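PDB 3B2Y: metallopeptidase containing co-catalytic metalloactive site from Shewanella denitrificans OS217, which probably acts as a zinc-dependent carboxypeptidase-like hydrolase of the peptidase M14 family, here crystallised with nickel in its metal site. Local coordinates for residues S22-L32 with P107-K115; E125-L133 with D227-V235. All coordinates share one frame; numbering follows the deposited sequence.

Interaction 1. Residues S22-L32 with P107-K115; sequences SNDIDAFYAQL and PLVNPTGFK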
# COMPACT_ATOMS: atom_id res chain seq x y z
N SER A 22 15.47 2.20 7.46
CA SER A 22 14.17 2.25 6.89
C SER A 22 13.68 3.62 6.42
O SER A 22 12.76 3.68 5.63
CB SER A 22 13.14 1.61 7.84
OG SER A 22 13.07 2.24 9.07
N ASN A 23 14.24 4.70 6.97
CA ASN A 23 13.85 6.06 6.61
C ASN A 23 14.83 6.71 5.65
O ASN A 23 14.82 7.94 5.50
CB ASN A 23 13.59 6.94 7.85
CG ASN A 23 14.85 7.24 8.59
OD1 ASN A 23 15.80 6.45 8.52
ND2 ASN A 23 14.90 8.36 9.32
N ASP A 24 15.66 5.88 5.00
CA ASP A 24 16.69 6.40 4.09
C ASP A 24 15.99 6.64 2.74
O ASP A 24 15.98 5.81 1.81
CB ASP A 24 17.87 5.45 3.98
CG ASP A 24 18.99 6.00 3.19
OD1 ASP A 24 18.78 7.04 2.51
OD2 ASP A 24 20.10 5.43 3.28
N ILE A 25 15.38 7.81 2.67
CA ILE A 25 14.48 8.12 1.53
C ILE A 25 15.28 8.32 0.22
O ILE A 25 14.82 7.96 -0.86
CB ILE A 25 13.60 9.35 1.87
CG1 ILE A 25 12.50 9.55 0.84
CG2 ILE A 25 14.40 10.60 2.01
CD1 ILE A 25 11.34 10.48 1.32
N ASP A 26 16.52 8.80 0.32
CA ASP A 26 17.33 8.96 -0.88
C ASP A 26 17.70 7.61 -1.49
O ASP A 26 17.63 7.43 -2.68
CB ASP A 26 18.61 9.76 -0.58
CG ASP A 26 18.31 11.26 -0.28
OD1 ASP A 26 17.32 11.83 -0.82
OD2 ASP A 26 19.09 11.88 0.47
N ALA A 27 18.07 6.66 -0.63
CA ALA A 27 18.36 5.29 -1.06
C ALA A 27 17.11 4.70 -1.68
O ALA A 27 17.20 4.05 -2.71
CB ALA A 27 18.79 4.43 0.12
N PHE A 28 15.97 4.91 -1.03
CA PHE A 28 14.70 4.40 -1.57
C PHE A 28 14.47 4.88 -2.99
O PHE A 28 14.26 4.07 -3.92
CB PHE A 28 13.53 4.80 -0.67
CG PHE A 28 12.20 4.29 -1.15
CD1 PHE A 28 11.88 2.96 -1.04
CD2 PHE A 28 11.32 5.14 -1.77
CE1 PHE A 28 10.68 2.51 -1.49
CE2 PHE A 28 10.12 4.72 -2.24
CZ PHE A 28 9.79 3.42 -2.13
N TYR A 29 14.55 6.20 -3.18
CA TYR A 29 14.25 6.74 -4.49
C TYR A 29 15.25 6.20 -5.55
O TYR A 29 14.86 5.89 -6.67
CB TYR A 29 14.26 8.27 -4.45
CG TYR A 29 12.96 8.88 -3.97
CD1 TYR A 29 11.84 8.91 -4.80
CD2 TYR A 29 12.87 9.52 -2.75
CE1 TYR A 29 10.64 9.51 -4.39
CE2 TYR A 29 11.65 10.13 -2.35
CZ TYR A 29 10.55 10.11 -3.16
OH TYR A 29 9.40 10.70 -2.70
N ALA A 30 16.53 6.16 -5.19
CA ALA A 30 17.60 5.56 -6.04
C ALA A 30 17.32 4.12 -6.44
O ALA A 30 17.37 3.79 -7.63
CB ALA A 30 19.02 5.71 -5.35
N GLN A 31 16.97 3.26 -5.48
CA GLN A 31 16.70 1.86 -5.80
C GLN A 31 15.45 1.74 -6.66
O GLN A 31 15.42 0.97 -7.64
CB GLN A 31 16.61 1.02 -4.51
CG GLN A 31 17.97 0.81 -3.77
N LEU A 32 14.40 2.48 -6.29
CA LEU A 32 13.12 2.46 -7.02
C LEU A 32 13.33 2.82 -8.51
O LEU A 32 12.79 2.22 -9.40
CB LEU A 32 12.20 3.49 -6.39
CG LEU A 32 10.89 3.73 -7.12
CD1 LEU A 32 10.13 2.38 -7.22
CD2 LEU A 32 10.05 4.80 -6.38
N PRO A 107 4.08 4.09 -4.77
CA PRO A 107 4.94 3.50 -3.78
C PRO A 107 5.03 4.29 -2.48
O PRO A 107 5.30 3.72 -1.44
CB PRO A 107 6.35 3.56 -4.45
CG PRO A 107 6.13 3.75 -5.84
CD PRO A 107 4.82 4.52 -5.96
N LEU A 108 4.88 5.61 -2.55
CA LEU A 108 5.21 6.46 -1.41
C LEU A 108 4.42 7.76 -1.43
O LEU A 108 4.87 8.73 -2.03
CB LEU A 108 6.69 6.76 -1.38
CG LEU A 108 7.24 7.61 -0.21
CD1 LEU A 108 6.75 7.03 1.20
CD2 LEU A 108 8.81 7.75 -0.28
N VAL A 109 3.27 7.78 -0.77
CA VAL A 109 2.36 8.91 -0.78
C VAL A 109 2.77 10.05 0.20
O VAL A 109 2.54 11.24 -0.05
CB VAL A 109 0.98 8.39 -0.50
CG1 VAL A 109 -0.01 9.52 -0.19
CG2 VAL A 109 0.51 7.49 -1.65
N ASN A 110 3.48 9.67 1.26
CA ASN A 110 3.86 10.55 2.35
C ASN A 110 5.41 10.60 2.55
O ASN A 110 5.96 10.06 3.49
CB ASN A 110 3.21 10.05 3.61
CG ASN A 110 3.49 10.94 4.82
OD1 ASN A 110 4.01 12.06 4.75
ND2 ASN A 110 3.09 10.42 5.98
N PRO A 111 6.11 11.20 1.61
CA PRO A 111 7.59 11.18 1.79
C PRO A 111 8.11 11.94 2.97
O PRO A 111 9.10 11.51 3.57
CB PRO A 111 8.07 11.86 0.50
CG PRO A 111 6.90 12.68 0.05
CD PRO A 111 5.74 11.78 0.34
N THR A 112 7.45 13.02 3.39
CA THR A 112 7.95 13.76 4.58
C THR A 112 7.83 12.92 5.91
O THR A 112 8.76 12.89 6.69
CB THR A 112 7.35 15.14 4.71
OG1 THR A 112 5.96 15.06 5.06
CG2 THR A 112 7.57 15.93 3.42
N GLY A 113 6.74 12.18 6.05
CA GLY A 113 6.51 11.26 7.15
C GLY A 113 7.48 10.08 7.09
O GLY A 113 8.02 9.66 8.13
N PHE A 114 7.70 9.54 5.89
CA PHE A 114 8.61 8.43 5.66
C PHE A 114 10.04 8.82 6.11
O PHE A 114 10.69 8.05 6.79
CB PHE A 114 8.55 8.03 4.20
CG PHE A 114 9.43 6.88 3.81
CD1 PHE A 114 8.97 5.57 3.91
CD2 PHE A 114 10.67 7.11 3.26
CE1 PHE A 114 9.76 4.51 3.48
CE2 PHE A 114 11.46 6.05 2.83
CZ PHE A 114 10.99 4.74 2.94
N LYS A 115 10.50 10.00 5.69
CA LYS A 115 11.84 10.51 6.04
C LYS A 115 12.00 10.60 7.55
O LYS A 115 13.10 10.37 8.11
CB LYS A 115 12.07 11.89 5.36
CG LYS A 115 13.39 12.54 5.68
CD LYS A 115 13.55 13.85 4.89
CE LYS A 115 14.66 14.69 5.47
NZ LYS A 115 14.18 15.36 6.70

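Interaction 2. Residues E125-L133 with D227-V235; sequences ENPNRGFTL and DTSFEAFLV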
# COMPACT_ATOMS: atom_id res chain seq x y z
N GLU A 125 -0.65 16.12 9.48
CA GLU A 125 -1.90 15.60 8.89
C GLU A 125 -1.73 14.11 8.59
O GLU A 125 -0.67 13.69 8.14
CB GLU A 125 -2.20 16.33 7.54
CG GLU A 125 -2.22 17.90 7.56
CD GLU A 125 -2.29 18.53 6.12
OE1 GLU A 125 -1.50 18.12 5.22
OE2 GLU A 125 -3.19 19.39 5.90
N ASN A 126 -2.82 13.36 8.73
CA ASN A 126 -2.93 11.96 8.31
C ASN A 126 -3.31 11.87 6.79
O ASN A 126 -4.48 12.15 6.43
CB ASN A 126 -3.99 11.27 9.12
CG ASN A 126 -4.07 9.77 8.88
OD1 ASN A 126 -3.60 9.23 7.88
ND2 ASN A 126 -4.67 9.07 9.85
N PRO A 127 -2.37 11.48 5.91
CA PRO A 127 -2.65 11.38 4.49
C PRO A 127 -3.73 10.32 4.07
O PRO A 127 -4.19 10.34 2.94
CB PRO A 127 -1.29 11.01 3.89
CG PRO A 127 -0.30 11.54 4.88
CD PRO A 127 -0.96 11.12 6.16
N ASN A 128 -4.09 9.39 4.95
CA ASN A 128 -5.08 8.40 4.60
C ASN A 128 -6.46 8.72 5.14
O ASN A 128 -7.25 7.84 5.46
CB ASN A 128 -4.62 7.03 5.06
CG ASN A 128 -5.31 5.91 4.30
OD1 ASN A 128 -5.70 6.08 3.14
ND2 ASN A 128 -5.61 4.83 5.02
N ARG A 129 -6.73 9.99 5.32
CA ARG A 129 -8.06 10.36 5.78
C ARG A 129 -8.71 11.39 4.90
O ARG A 129 -8.05 12.09 4.20
CB ARG A 129 -8.03 10.88 7.22
CG ARG A 129 -7.49 9.90 8.22
CD ARG A 129 -8.23 9.95 9.54
NE ARG A 129 -8.05 8.70 10.29
CZ ARG A 129 -8.17 8.59 11.61
NH1 ARG A 129 -8.48 9.67 12.35
NH2 ARG A 129 -7.99 7.40 12.20
N GLY A 130 -10.02 11.51 4.98
CA GLY A 130 -10.70 12.59 4.31
C GLY A 130 -11.15 12.37 2.88
O GLY A 130 -11.59 13.35 2.23
N PHE A 131 -11.05 11.13 2.36
CA PHE A 131 -11.34 10.95 0.93
C PHE A 131 -12.80 10.65 0.79
O PHE A 131 -13.32 9.67 1.38
CB PHE A 131 -10.56 9.82 0.28
CG PHE A 131 -9.04 10.01 0.28
CD1 PHE A 131 -8.26 9.60 1.36
CD2 PHE A 131 -8.38 10.60 -0.81
CE1 PHE A 131 -6.85 9.76 1.33
CE2 PHE A 131 -6.99 10.75 -0.83
CZ PHE A 131 -6.23 10.37 0.24
N THR A 132 -13.47 11.54 0.08
CA THR A 132 -14.89 11.47 -0.17
C THR A 132 -15.24 12.14 -1.50
O THR A 132 -16.33 11.94 -1.98
CB THR A 132 -15.77 12.02 0.98
OG1 THR A 132 -15.67 13.43 1.00
CG2 THR A 132 -15.32 11.54 2.29
N LEU A 133 -14.27 12.85 -2.10
CA LEU A 133 -14.41 13.97 -3.03
C LEU A 133 -13.71 13.71 -4.36
O LEU A 133 -14.29 13.62 -5.42
CB LEU A 133 -13.74 15.22 -2.48
CG LEU A 133 -13.46 15.56 -1.02
CD1 LEU A 133 -12.65 14.53 -0.36
CD2 LEU A 133 -12.77 16.89 -0.93
N ASP A 227 -14.81 3.83 5.68
CA ASP A 227 -14.41 5.00 6.40
C ASP A 227 -13.98 6.02 5.35
O ASP A 227 -14.45 5.94 4.20
CB ASP A 227 -13.28 4.63 7.34
CG ASP A 227 -12.10 4.06 6.62
OD1 ASP A 227 -12.13 3.93 5.36
OD2 ASP A 227 -11.10 3.78 7.33
N THR A 228 -13.10 6.97 5.68
CA THR A 228 -12.71 7.99 4.68
C THR A 228 -11.31 7.78 4.09
O THR A 228 -10.67 8.72 3.61
CB THR A 228 -12.79 9.44 5.22
OG1 THR A 228 -11.76 9.67 6.20
CG2 THR A 228 -14.16 9.74 5.77
N SER A 229 -10.88 6.54 4.08
CA SER A 229 -9.58 6.15 3.61
C SER A 229 -9.56 6.17 2.08
O SER A 229 -10.61 6.18 1.40
CB SER A 229 -9.27 4.73 4.08
OG SER A 229 -10.17 3.82 3.45
N PHE A 230 -8.36 6.15 1.54
CA PHE A 230 -8.14 6.14 0.11
C PHE A 230 -8.79 4.90 -0.53
O PHE A 230 -9.51 5.00 -1.49
CB PHE A 230 -6.63 6.06 -0.11
CG PHE A 230 -6.18 6.02 -1.55
CD1 PHE A 230 -6.39 7.08 -2.36
CD2 PHE A 230 -5.43 4.94 -2.02
CE1 PHE A 230 -5.93 7.07 -3.72
CE2 PHE A 230 -4.92 4.92 -3.34
CZ PHE A 230 -5.17 6.01 -4.19
N GLU A 231 -8.57 3.76 0.09
CA GLU A 231 -9.11 2.48 -0.41
C GLU A 231 -10.64 2.46 -0.38
O GLU A 231 -11.26 1.96 -1.31
CB GLU A 231 -8.43 1.29 0.32
CG GLU A 231 -8.56 1.28 1.85
CD GLU A 231 -7.47 2.07 2.62
OE1 GLU A 231 -6.82 2.98 2.08
OE2 GLU A 231 -7.31 1.76 3.82
N ALA A 232 -11.28 2.95 0.66
CA ALA A 232 -12.76 2.96 0.67
C ALA A 232 -13.30 3.89 -0.40
O ALA A 232 -14.33 3.60 -1.03
CB ALA A 232 -13.33 3.33 2.05
N PHE A 233 -12.66 5.03 -0.54
CA PHE A 233 -12.91 5.99 -1.64
C PHE A 233 -12.87 5.31 -3.03
O PHE A 233 -13.79 5.45 -3.84
CB PHE A 233 -11.88 7.15 -1.63
CG PHE A 233 -11.99 8.04 -2.81
CD1 PHE A 233 -13.05 8.94 -2.90
CD2 PHE A 233 -11.07 7.97 -3.89
CE1 PHE A 233 -13.19 9.76 -4.04
CE2 PHE A 233 -11.21 8.78 -5.04
CZ PHE A 233 -12.25 9.71 -5.09
N LEU A 234 -11.82 4.56 -3.30
CA LEU A 234 -11.73 3.91 -4.59
C LEU A 234 -12.85 2.82 -4.77
O LEU A 234 -13.33 2.64 -5.85
CB LEU A 234 -10.36 3.37 -4.86
CG LEU A 234 -9.17 4.28 -4.80
CD1 LEU A 234 -7.93 3.45 -4.88
CD2 LEU A 234 -9.30 5.20 -5.96
N VAL A 235 -13.26 2.14 -3.69
CA VAL A 235 -14.37 1.21 -3.77
C VAL A 235 -15.67 1.94 -4.07
O VAL A 235 -16.46 1.52 -4.92
CB VAL A 235 -14.40 0.36 -2.50
CG1 VAL A 235 -15.70 -0.50 -2.41
CG2 VAL A 235 -13.05 -0.50 -2.45
O HOH W 1 -8.76 6.30 7.31

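Interaction 1. Residues S22-L32 with P107-K115
Ile25, Phe28 and Phe114 lead a largely apolar, buried contact between the start of helix 25-39 and the turn that leaves edge strand 102-106 for the short helix 111-115. The two helical segments run at 121° to each other, with axes 11.0 Å apart, and large side chains fill the space between. Phe114 presents its edge to the face of Phe28 in a T-shaped pair. The ring centroids are 5.4 Å apart and the planes meet at 52°, well short of perpendicular. The in-plane edge of Phe114 meets Ile25 CA, and one of its faces lies against CD2 of Leu108. That same methyl sits 3.8 Å from Phe28 CE2 and also touches the Tyr29 hydroxyl. Ile25 carries CG1 anti to its backbone N (chi1 -170°). This sends CD1 to Pro111, 3.6 Å from Pro111 CB. Further along the helix, Leu32 CD2 rests on Pro107 CG. Trp84 of helix 81-92 packs on both Phe28 and Phe114, and the Tyr29 hydroxyl bonds to Ala53 O. At the partly exposed end, Asn23 ND2 donates to Lys115 O at 3.0 Å. The bond is bent, and the donor is tilted from the carbonyl plane. Burial of apolar rings and methyls therefore carries most of the contact, with one side-chain hydrogen bond at its margin.

Interaction 2. Residues E125-L133 with D227-V235
Phe131 packs against the start of helix 230-236, and this is the tight part of a partly buried contact between a loop and a helix N-terminus. Its CB lies 3.5 Å from Phe233 CB. Phe230 CB makes a CH-pi contact over the Phe131 ring, 4.3 Å from its centroid. The Phe230 ring also turns an edge to that ring, with planes at 64°. Two loop N-H groups are held as well: Phe131 N donates to the backbone Thr228 O at 2.7 Å, and Gly130 N to the side-chain Thr228 OG1 at 2.8 Å. Thr228 OG1 stands between its own backbone N and carbonyl carbon (chi1 70°), where it meets Gly130 N almost in line. Asn128 OD1 takes the N-H of Phe230 in the first turn of the helix. That bond is 3.1 Å long and nearly straight, at 171°, but arrives above the carbonyl plane. An alanine in place of Asn128 would probably leave the Phe230 N-H without this acceptor and weaken the tie between loop and helix. Ser229 caps the helix through Ala232 N, and Asp227 OD1 grips both Ser229 OG and Ser229 N.

The outer side is looser. Arg129 and Thr132 are exposed and touch Thr228 lightly, through Arg129 CB at its OG1 and Thr132 CG2 at its CG2. A water joins Asn128 O to Asp227 OD2, the latter bond weak.

Asn128 also touches the nickel ligands His76 and His170, and Asn126 OD1 bonds to His76 NE2. Leu152 of helix 146-152 packs on Phe131 and Phe233, while Phe230 and Leu234 rest on strand 68-73.

In the fold
Interaction 1 precedes interaction 2 along the chain, and their centres lie 21 Å apart. They meet where Asn110 ND2 comes 3.7 Å from Pro127 CG. Interaction 1 joins helix 25-39 to the chain that follows directly on edge strand 102-106 of the six-stranded mixed sheet. Interaction 2 brings helix 230-236 against the loop between helices 111-115 and 146-152, and packs on strands 68-73 and 165-172 of the same sheet. Asn110 bonds to Phe75 O and Phe75 packs on Phe230, so the two are also linked through the chain beside His76. Interaction 1 is away from the annotated sites, whereas interaction 2 borders the nickel site and the predicted active-site Glu246.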